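Local structure of nucleoside permease NupG (7DLA) at residues I255-S260 with L313-Y318; V289-R294 with G319-F324; L297-D302 with V383-A388; F324-G329 with M348-T353. The protein transports a broad range of purine and pyrimidine nucleosides across the inner membrane of Escherichia coli, driven by the proton motive force. The protein carries 1 engineered substitution. One frame throughout, in Å; residues are numbered along the deposited sequence.

Interaction 1 of 4, residues I255-S260 with L313-Y318; sequences IIMSIS and LSMIVY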
# COMPACT_ATOMS: atom_id res chain seq x y z
N ILE A 255 -7.32 14.32 5.85
CA ILE A 255 -6.33 15.37 6.04
C ILE A 255 -5.38 15.03 7.19
O ILE A 255 -4.19 15.34 7.14
CB ILE A 255 -7.04 16.72 6.28
CG1 ILE A 255 -8.02 16.95 5.14
CG2 ILE A 255 -6.05 17.87 6.29
CD1 ILE A 255 -7.37 16.83 3.81
N ILE A 256 -5.88 14.37 8.24
CA ILE A 256 -4.99 14.01 9.35
C ILE A 256 -4.18 12.76 9.01
O ILE A 256 -2.96 12.71 9.25
CB ILE A 256 -5.81 13.84 10.64
CG1 ILE A 256 -6.65 15.10 10.86
CG2 ILE A 256 -4.88 13.50 11.83
CD1 ILE A 256 -5.84 16.40 10.85
N MET A 257 -4.84 11.75 8.43
CA MET A 257 -4.15 10.57 7.93
C MET A 257 -3.05 10.92 6.94
O MET A 257 -2.08 10.19 6.86
CB MET A 257 -5.16 9.61 7.29
CG MET A 257 -6.22 9.05 8.25
SD MET A 257 -5.60 7.86 9.50
CE MET A 257 -4.99 6.47 8.55
N SER A 258 -3.17 12.00 6.18
CA SER A 258 -2.13 12.31 5.20
C SER A 258 -0.75 12.41 5.85
O SER A 258 0.26 11.97 5.27
CB SER A 258 -2.47 13.59 4.47
OG SER A 258 -2.50 14.65 5.40
N ILE A 259 -0.69 12.98 7.07
CA ILE A 259 0.56 13.07 7.80
C ILE A 259 1.25 11.73 7.84
O ILE A 259 2.49 11.65 7.87
CB ILE A 259 0.31 13.64 9.21
CG1 ILE A 259 -0.48 14.94 9.08
CG2 ILE A 259 1.62 13.85 9.96
CD1 ILE A 259 -0.73 15.61 10.39
N SER A 260 0.47 10.65 7.76
CA SER A 260 1.05 9.32 7.63
C SER A 260 1.91 9.20 6.37
O SER A 260 3.08 8.81 6.45
CB SER A 260 -0.06 8.27 7.66
OG SER A 260 -0.77 8.31 8.90
N LEU A 313 1.13 12.33 16.76
CA LEU A 313 2.28 11.50 17.11
C LEU A 313 2.23 10.16 16.41
O LEU A 313 3.22 9.71 15.83
CB LEU A 313 2.34 11.33 18.61
CG LEU A 313 3.32 12.20 19.39
CD1 LEU A 313 3.21 13.66 19.08
CD2 LEU A 313 2.96 11.97 20.83
N SER A 314 1.07 9.50 16.47
CA SER A 314 0.93 8.24 15.77
C SER A 314 1.21 8.39 14.29
O SER A 314 1.95 7.59 13.71
CB SER A 314 -0.47 7.66 15.97
OG SER A 314 -0.59 6.45 15.24
N MET A 315 0.57 9.36 13.64
CA MET A 315 0.90 9.62 12.23
C MET A 315 2.39 9.64 11.95
O MET A 315 2.87 8.92 11.07
CB MET A 315 0.27 10.93 11.77
CG MET A 315 -1.16 10.86 11.47
SD MET A 315 -2.29 10.14 12.64
CE MET A 315 -2.97 8.89 11.57
N ILE A 316 3.13 10.48 12.69
CA ILE A 316 4.58 10.57 12.50
C ILE A 316 5.22 9.19 12.63
O ILE A 316 6.03 8.76 11.80
CB ILE A 316 5.19 11.55 13.51
CG1 ILE A 316 4.64 12.97 13.33
CG2 ILE A 316 6.72 11.51 13.39
CD1 ILE A 316 4.90 13.51 12.00
N VAL A 317 4.87 8.47 13.70
CA VAL A 317 5.45 7.15 13.94
C VAL A 317 5.16 6.20 12.79
O VAL A 317 5.95 5.28 12.51
CB VAL A 317 4.99 6.57 15.29
CG1 VAL A 317 5.91 5.46 15.70
CG2 VAL A 317 5.11 7.60 16.36
N TYR A 318 4.04 6.41 12.12
CA TYR A 318 3.65 5.50 11.04
C TYR A 318 4.71 5.43 9.95
O TYR A 318 4.89 4.39 9.32
CB TYR A 318 2.32 5.96 10.44
CG TYR A 318 1.97 5.25 9.16
CD1 TYR A 318 1.38 3.99 9.17
CD2 TYR A 318 2.28 5.80 7.94
CE1 TYR A 318 1.07 3.34 7.99
CE2 TYR A 318 1.99 5.16 6.77
CZ TYR A 318 1.39 3.94 6.79
OH TYR A 318 1.10 3.34 5.59
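M315 is the knob of this contact and drops its side chain into a hole framed by I256, M257, I259 and S260, a clear example of knobs-into-holes packing between two transmembrane helices; the two segments point roughly the same way, their directions 35° apart and their axes 7.9 Å apart at closest approach. The closer packing gathers round M315, with buried M257, S260 and Y318 as its inner part. M315 CB rests on I259 CG2 at 3.7 Å, and the methionine chain, bent at chi2 and chi3, then turns across the other helix. This carries M315 CG to 3.4 Å from the backbone oxygen I256 O and its methyl CE to 3.5 Å from M257 SD, where the two thioether chains meet nearly at right angles. About a turn after M315, CD2 of the Y318 ring lies 3.4 Å from S260 CB. The outer side is thinner: there the CD1 methyl of I316, a residue on the surface, reaches I259 CG2 at 3.9 Å. No hydrogen bond joins the two segments directly; S260 OG and S314 OG both bond to R294 farther along helix 253-299, and Y318 OH to N228. Helix 138-152 packs beside I255 and S258, while helix 226-236 touches M257 and Y318.

Interaction 2 of 4, residues V289-R294 with G319-F324; sequences VAWILR and GCAFAF. Engineered in segment 319-324: A323 (natural residue Asp).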
# COMPACT_ATOMS: atom_id res chain seq x y z
N VAL A 289 8.96 -1.95 16.76
CA VAL A 289 8.59 -1.20 17.95
C VAL A 289 7.68 -0.03 17.58
O VAL A 289 6.70 0.28 18.29
CB VAL A 289 9.86 -0.76 18.71
CG1 VAL A 289 9.56 0.33 19.74
CG2 VAL A 289 10.48 -1.95 19.37
N ALA A 290 7.98 0.63 16.46
CA ALA A 290 7.17 1.76 16.04
C ALA A 290 5.71 1.36 15.81
O ALA A 290 4.80 2.14 16.09
CB ALA A 290 7.77 2.40 14.79
N TRP A 291 5.47 0.15 15.29
CA TRP A 291 4.08 -0.28 15.11
C TRP A 291 3.33 -0.34 16.44
O TRP A 291 2.14 0.01 16.51
CB TRP A 291 4.00 -1.63 14.39
CG TRP A 291 4.13 -1.53 12.91
CD1 TRP A 291 5.17 -1.95 12.14
CD2 TRP A 291 3.19 -0.89 12.02
NE1 TRP A 291 4.92 -1.66 10.81
CE2 TRP A 291 3.72 -1.00 10.72
CE3 TRP A 291 1.96 -0.25 12.20
CZ2 TRP A 291 3.05 -0.50 9.60
CZ3 TRP A 291 1.29 0.25 11.08
CH2 TRP A 291 1.84 0.13 9.80
N ILE A 292 4.00 -0.83 17.48
CA ILE A 292 3.41 -0.81 18.82
C ILE A 292 2.95 0.60 19.15
O ILE A 292 1.77 0.84 19.44
CB ILE A 292 4.41 -1.29 19.88
CG1 ILE A 292 4.92 -2.70 19.56
CG2 ILE A 292 3.78 -1.22 21.28
CD1 ILE A 292 5.98 -3.16 20.52
N LEU A 293 3.91 1.53 19.11
CA LEU A 293 3.61 2.93 19.44
C LEU A 293 2.46 3.48 18.61
O LEU A 293 1.58 4.18 19.12
CB LEU A 293 4.83 3.78 19.23
CG LEU A 293 5.82 3.97 20.34
CD1 LEU A 293 7.14 4.24 19.67
CD2 LEU A 293 5.41 5.18 21.15
N ARG A 294 2.45 3.16 17.31
CA ARG A 294 1.41 3.64 16.42
C ARG A 294 0.03 3.20 16.93
O ARG A 294 -0.82 4.04 17.25
CB ARG A 294 1.70 3.09 15.01
CG ARG A 294 1.14 3.82 13.79
CD ARG A 294 -0.38 3.75 13.67
NE ARG A 294 -0.85 4.21 12.36
CZ ARG A 294 -0.94 5.47 11.94
NH1 ARG A 294 -0.59 6.48 12.73
NH2 ARG A 294 -1.38 5.70 10.71
N GLY A 319 5.41 6.54 9.69
CA GLY A 319 6.25 6.58 8.52
C GLY A 319 7.47 5.70 8.66
O GLY A 319 7.78 4.87 7.80
N CYS A 320 8.19 5.88 9.76
CA CYS A 320 9.21 4.91 10.13
C CYS A 320 8.63 3.49 10.15
O CYS A 320 9.11 2.61 9.43
CB CYS A 320 9.78 5.30 11.49
SG CYS A 320 10.44 3.96 12.38
N ALA A 321 7.56 3.27 10.93
CA ALA A 321 6.98 1.93 11.04
C ALA A 321 6.79 1.25 9.68
O ALA A 321 7.12 0.07 9.52
CB ALA A 321 5.65 2.00 11.78
N PHE A 322 6.28 1.98 8.68
CA PHE A 322 5.93 1.40 7.38
C PHE A 322 7.12 1.31 6.43
O PHE A 322 7.25 0.32 5.70
CB PHE A 322 4.76 2.19 6.75
CG PHE A 322 4.20 1.57 5.47
CD1 PHE A 322 4.91 1.60 4.27
CD2 PHE A 322 3.01 0.87 5.49
CE1 PHE A 322 4.41 1.00 3.11
CE2 PHE A 322 2.52 0.26 4.34
CZ PHE A 322 3.22 0.33 3.14
N ALA A 323 8.00 2.30 6.43
CA ALA A 323 9.11 2.27 5.48
C ALA A 323 10.23 1.34 5.95
O ALA A 323 10.77 0.56 5.15
CB ALA A 323 9.63 3.69 5.27
N PHE A 324 10.57 1.42 7.24
CA PHE A 324 11.79 0.80 7.71
C PHE A 324 11.76 -0.70 7.49
O PHE A 324 12.71 -1.28 6.97
CB PHE A 324 12.02 1.13 9.19
CG PHE A 324 12.54 2.51 9.41
CD1 PHE A 324 12.23 3.53 8.52
CD2 PHE A 324 13.41 2.78 10.45
CE1 PHE A 324 12.74 4.81 8.68
CE2 PHE A 324 13.93 4.06 10.62
CZ PHE A 324 13.58 5.08 9.73
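A290 and W291 bring helix 253-299 against A321 of helix 305-335, and the contact illustrates how small residues let helices approach while one large ring fills the flank. The two segments run roughly antiparallel, at 143°, with their axes 8.3 Å apart. Along the first segment, A290 comes first. Its CB meets the CB of A321 at 3.7 Å, methyl against methyl, and lies 3.9 Å from SG of C320. Because neither alanine has anything beyond CB, the backbones come close, and the CA atoms of A290 and A321 are only 5.0 Å apart.

W291 follows and supplies the breadth. With CG anti to its own carbonyl carbon (chi1 -81°), the indole is laid alongside the partner helix, and one face receives A321 CB, a CH-pi contact 3.7 Å from the centroid of the five-membered ring and almost on its normal. CZ2 of W291 continues to the next residue, 4.3 Å from F322 CB. A leucine in place of W291 would probably leave the A321 methyl without its aromatic face and open a gap beside F322.

A turn later R294 points its CB toward the partner helix, but its guanidinium group belongs to a polar cluster, hydrogen-bonded to S260, S314 and T227. Around the contact, W291 packs on S391 of helix 380-402 and meets the ring of F295, E223 and L224 border it from a loop, and C320 and F322 lean on F267 and E264 in an earlier part of helix 253-299.

Interaction 3 of 4, residues L297-D302 with V383-A388; sequences LFAYGD and VWLIFA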
# COMPACT_ATOMS: atom_id res chain seq x y z
N LEU A 297 -0.98 4.70 20.27
CA LEU A 297 -1.40 6.10 20.21
C LEU A 297 -2.79 6.27 19.58
O LEU A 297 -3.54 7.19 19.95
CB LEU A 297 -0.33 6.90 19.47
CG LEU A 297 0.95 7.20 20.25
CD1 LEU A 297 1.92 7.90 19.38
CD2 LEU A 297 0.68 8.08 21.45
N PHE A 298 -3.14 5.40 18.63
CA PHE A 298 -4.51 5.33 18.11
C PHE A 298 -5.50 4.93 19.19
O PHE A 298 -6.63 5.44 19.22
CB PHE A 298 -4.54 4.33 16.96
CG PHE A 298 -4.55 4.95 15.61
CD1 PHE A 298 -3.72 6.01 15.32
CD2 PHE A 298 -5.27 4.36 14.58
CE1 PHE A 298 -3.71 6.55 14.05
CE2 PHE A 298 -5.25 4.87 13.31
CZ PHE A 298 -4.47 5.97 13.04
N ALA A 299 -5.11 3.98 20.06
CA ALA A 299 -5.97 3.50 21.13
C ALA A 299 -6.36 4.59 22.13
O ALA A 299 -7.46 4.55 22.67
CB ALA A 299 -5.29 2.35 21.86
N TYR A 300 -5.50 5.56 22.37
CA TYR A 300 -5.84 6.66 23.25
C TYR A 300 -6.08 7.97 22.52
O TYR A 300 -6.24 9.01 23.16
CB TYR A 300 -4.77 6.83 24.31
CG TYR A 300 -4.67 5.60 25.14
CD1 TYR A 300 -4.04 4.46 24.67
CD2 TYR A 300 -5.26 5.55 26.39
CE1 TYR A 300 -3.97 3.31 25.44
CE2 TYR A 300 -5.21 4.42 27.16
CZ TYR A 300 -4.56 3.30 26.69
OH TYR A 300 -4.52 2.18 27.48
N GLY A 301 -6.11 7.90 21.18
CA GLY A 301 -6.33 9.10 20.34
C GLY A 301 -7.70 9.70 20.56
O GLY A 301 -8.66 8.92 20.70
N ASP A 302 -7.80 11.03 20.56
CA ASP A 302 -9.09 11.73 20.79
C ASP A 302 -9.14 13.02 19.98
O ASP A 302 -8.06 13.60 19.73
CB ASP A 302 -9.21 12.15 22.26
CG ASP A 302 -10.26 11.38 23.02
OD1 ASP A 302 -11.01 10.62 22.38
OD2 ASP A 302 -10.32 11.54 24.25
N VAL A 383 -9.99 -2.47 19.83
CA VAL A 383 -9.45 -2.90 18.54
C VAL A 383 -7.96 -2.56 18.46
O VAL A 383 -7.10 -3.44 18.22
CB VAL A 383 -10.25 -2.26 17.39
CG1 VAL A 383 -9.74 -2.68 16.05
CG2 VAL A 383 -11.73 -2.61 17.51
N TRP A 384 -7.62 -1.29 18.72
CA TRP A 384 -6.23 -0.82 18.62
C TRP A 384 -5.33 -1.46 19.67
O TRP A 384 -4.14 -1.65 19.43
CB TRP A 384 -6.13 0.70 18.70
CG TRP A 384 -6.83 1.41 17.58
CD1 TRP A 384 -7.72 2.44 17.70
CD2 TRP A 384 -6.74 1.11 16.18
NE1 TRP A 384 -8.18 2.81 16.45
CE2 TRP A 384 -7.60 2.00 15.51
CE3 TRP A 384 -6.02 0.17 15.43
CZ2 TRP A 384 -7.75 2.00 14.12
CZ3 TRP A 384 -6.17 0.16 14.06
CH2 TRP A 384 -7.03 1.07 13.42
N LEU A 385 -5.87 -1.78 20.84
CA LEU A 385 -5.06 -2.48 21.82
C LEU A 385 -4.74 -3.89 21.36
O LEU A 385 -3.60 -4.33 21.51
CB LEU A 385 -5.73 -2.49 23.20
CG LEU A 385 -5.82 -1.11 23.89
CD1 LEU A 385 -6.43 -1.19 25.28
CD2 LEU A 385 -4.45 -0.43 23.95
N ILE A 386 -5.71 -4.62 20.79
CA ILE A 386 -5.29 -5.97 20.44
C ILE A 386 -4.30 -5.89 19.28
O ILE A 386 -3.42 -6.75 19.16
CB ILE A 386 -6.42 -6.95 20.08
CG1 ILE A 386 -6.88 -6.81 18.66
CG2 ILE A 386 -7.63 -6.76 20.97
CD1 ILE A 386 -7.41 -8.13 18.15
N PHE A 387 -4.38 -4.84 18.45
CA PHE A 387 -3.39 -4.67 17.38
C PHE A 387 -2.02 -4.27 17.92
O PHE A 387 -0.99 -4.77 17.44
CB PHE A 387 -3.89 -3.65 16.36
CG PHE A 387 -5.00 -4.17 15.50
CD1 PHE A 387 -5.02 -5.50 15.11
CD2 PHE A 387 -6.06 -3.36 15.14
CE1 PHE A 387 -6.06 -6.00 14.34
CE2 PHE A 387 -7.09 -3.84 14.37
CZ PHE A 387 -7.10 -5.17 13.97
N ALA A 388 -1.97 -3.37 18.91
CA ALA A 388 -0.72 -3.03 19.58
C ALA A 388 -0.13 -4.23 20.33
O ALA A 388 1.09 -4.40 20.40
CB ALA A 388 -0.94 -1.87 20.54
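F298 and W384 form the aromatic centre of a contact that shows how a single indole can serve two kinds of pi interaction at once. The first is a T-shaped (edge-to-face) pair: F298 turns its ring edge to the face of W384, with the centroids of the phenyl and the six-membered indole ring 5.0 Å apart and the planes at 79°. The atom that leads is F298 CD2, 3.4 Å from W384 CE2. The second is a CH-pi contact, in which F298 CB stands over the five-membered ring, 3.7 Å from its centroid and 10° off the normal. One phenylalanine thus spans both rings of the indole. With CG anti to the carbonyl carbon (chi1 -63°), the indole of W384 is carried toward F298.

Aliphatic packing makes up the rest. A299 CB fits between two residues of the partner helix, 3.7 Å from W384 CB and 3.6 Å from L385 CD2. The same leucine methyl reaches CE1 of Y300 at 4.1 Å, on the surface, where the chain has just left helical geometry.

The contact ties the periplasmic end of helix 253-299 to the start of helix 380-402. A hydrogen bond from Q381 NE2 to A299 O adds a polar link beside it. F234 of helix 226-236 meets both F298 and W384, the latter edge-to-face, the ring of W380 meets that of W384, and helix 305-335 touches F298 through S314 and M315.

Interaction 4 of 4, residues F324-G329 with M348-T353; sequences FFNISG and MFLMMT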
# COMPACT_ATOMS: atom_id res chain seq x y z
N PHE A 324 10.57 1.42 7.24
CA PHE A 324 11.79 0.80 7.71
C PHE A 324 11.76 -0.70 7.49
O PHE A 324 12.71 -1.28 6.97
CB PHE A 324 12.02 1.13 9.19
CG PHE A 324 12.54 2.51 9.41
CD1 PHE A 324 12.23 3.53 8.52
CD2 PHE A 324 13.41 2.78 10.45
CE1 PHE A 324 12.74 4.81 8.68
CE2 PHE A 324 13.93 4.06 10.62
CZ PHE A 324 13.58 5.08 9.73
N PHE A 325 10.66 -1.37 7.88
CA PHE A 325 10.69 -2.82 7.78
C PHE A 325 10.88 -3.26 6.34
O PHE A 325 11.63 -4.20 6.07
CB PHE A 325 9.43 -3.47 8.35
CG PHE A 325 9.53 -4.99 8.42
CD1 PHE A 325 10.27 -5.60 9.43
CD2 PHE A 325 8.97 -5.79 7.44
CE1 PHE A 325 10.40 -6.99 9.49
CE2 PHE A 325 9.09 -7.18 7.50
CZ PHE A 325 9.80 -7.78 8.52
N ASN A 326 10.22 -2.60 5.40
CA ASN A 326 10.29 -3.12 4.04
C ASN A 326 11.66 -2.90 3.44
O ASN A 326 12.23 -3.82 2.84
CB ASN A 326 9.19 -2.53 3.18
CG ASN A 326 8.00 -3.46 3.08
OD1 ASN A 326 7.44 -3.84 4.11
ND2 ASN A 326 7.65 -3.89 1.86
N ILE A 327 12.24 -1.71 3.65
CA ILE A 327 13.56 -1.46 3.07
C ILE A 327 14.60 -2.39 3.72
O ILE A 327 15.27 -3.16 3.02
CB ILE A 327 13.95 0.03 3.20
CG1 ILE A 327 12.87 0.96 2.62
CG2 ILE A 327 15.23 0.31 2.41
CD1 ILE A 327 12.68 0.83 1.13
N SER A 328 14.71 -2.36 5.06
CA SER A 328 15.71 -3.20 5.74
C SER A 328 15.44 -4.68 5.52
O SER A 328 16.38 -5.47 5.45
CB SER A 328 15.78 -2.95 7.25
OG SER A 328 14.52 -2.72 7.85
N GLY A 329 14.18 -5.09 5.44
CA GLY A 329 13.88 -6.46 5.11
C GLY A 329 14.49 -6.90 3.79
O GLY A 329 15.16 -7.92 3.73
N MET A 348 10.10 -13.23 -3.58
CA MET A 348 9.35 -13.98 -2.59
C MET A 348 9.14 -13.19 -1.30
O MET A 348 8.10 -13.32 -0.65
CB MET A 348 10.11 -15.27 -2.32
CG MET A 348 9.62 -16.24 -1.26
SD MET A 348 8.40 -17.49 -1.74
CE MET A 348 8.88 -17.94 -3.41
N PHE A 349 10.11 -12.37 -0.90
CA PHE A 349 9.97 -11.56 0.30
C PHE A 349 8.85 -10.56 0.15
O PHE A 349 7.97 -10.45 1.01
CB PHE A 349 11.28 -10.82 0.60
CG PHE A 349 11.14 -9.77 1.66
CD1 PHE A 349 10.98 -10.10 2.98
CD2 PHE A 349 11.14 -8.43 1.32
CE1 PHE A 349 10.84 -9.10 3.96
CE2 PHE A 349 11.00 -7.44 2.30
CZ PHE A 349 10.86 -7.77 3.61
N LEU A 350 8.84 -9.82 -0.96
CA LEU A 350 7.81 -8.82 -1.17
C LEU A 350 6.45 -9.48 -1.42
O LEU A 350 5.43 -9.03 -0.89
CB LEU A 350 8.26 -7.92 -2.33
CG LEU A 350 8.71 -6.48 -2.01
CD1 LEU A 350 9.90 -6.44 -1.07
CD2 LEU A 350 9.10 -5.74 -3.29
N MET A 351 6.43 -10.59 -2.15
CA MET A 351 5.19 -11.33 -2.35
C MET A 351 4.59 -11.79 -1.02
O MET A 351 3.42 -11.54 -0.73
CB MET A 351 5.46 -12.52 -3.27
CG MET A 351 4.26 -13.42 -3.54
SD MET A 351 4.77 -15.09 -3.96
CE MET A 351 3.29 -15.66 -4.80
N MET A 352 5.40 -12.47 -0.19
CA MET A 352 4.97 -12.90 1.13
C MET A 352 4.52 -11.72 1.99
O MET A 352 3.49 -11.79 2.67
CB MET A 352 6.13 -13.65 1.80
CG MET A 352 5.82 -14.40 3.11
SD MET A 352 5.45 -16.15 2.90
CE MET A 352 6.61 -16.52 1.59
N THR A 353 5.26 -10.61 1.93
CA THR A 353 5.06 -9.52 2.88
C THR A 353 3.88 -8.62 2.52
O THR A 353 3.20 -8.12 3.43
CB THR A 353 6.32 -8.67 2.98
OG1 THR A 353 7.46 -9.52 2.97
CG2 THR A 353 6.32 -7.91 4.29
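Where F349 meets G329, segments 324-329 and 348-353, on helices 305-335 and 342-371, run nearly antiparallel, at 155°, with axes a wide 11.1 Å apart, and the contact exemplifies a long aromatic side chain spanning the distance between well-separated backbones. F349 has CG anti to the backbone N (chi1 169°), which sends its ring straight across. The ring atom F349 CZ stops 3.6 Å from G329 CA, and the G329 backbone lies over one face of the ring; a side chain at that glycine would run into it. At the ring edge are N326 O, 3.9 Å from F349 CE2, and F325 CE2, 4.3 Å from F349 CZ. A lesser contact lies one turn along, where T353 CG2 lies at the edge of the F325 ring, 4.3 Å from F325 CE2, and 4.2 Å from N326 OD1. Replacing F349 with an alanine is likely to open a gap above G329 and leave F325 CE2 without this ring beside it. F214 and S217 of helix 208-222 also touch F349. Since no hydrogen bond crosses between the two segments, their cohesion appears to rest on shape and apolar packing, a weak N326 ND2 to N354 hydrogen bond just beyond the second segment adding a polar link between the same helices.

All four contacts join transmembrane helices, but they differ in depth and chemistry. Interactions 1 and 2 hold the same two helices, 253-299 and 305-335: a flexible methionine packs the first, the second is packed by alanine methyls and the face of an indole, and R294 of interaction 2 bonds to S260 and S314 of interaction 1. Interaction 3, the farthest of the four from the chain centre, is aromatic and lies near the periplasmic side; its F298 also packs on M315. Interaction 4, nearest that centre, follows interaction 2 along helix 305-335, sharing F324, and lies toward the cytoplasm. Interactions 2, 3 and 4 are mainly buried; interaction 1 is partly buried, with I316 on the surface.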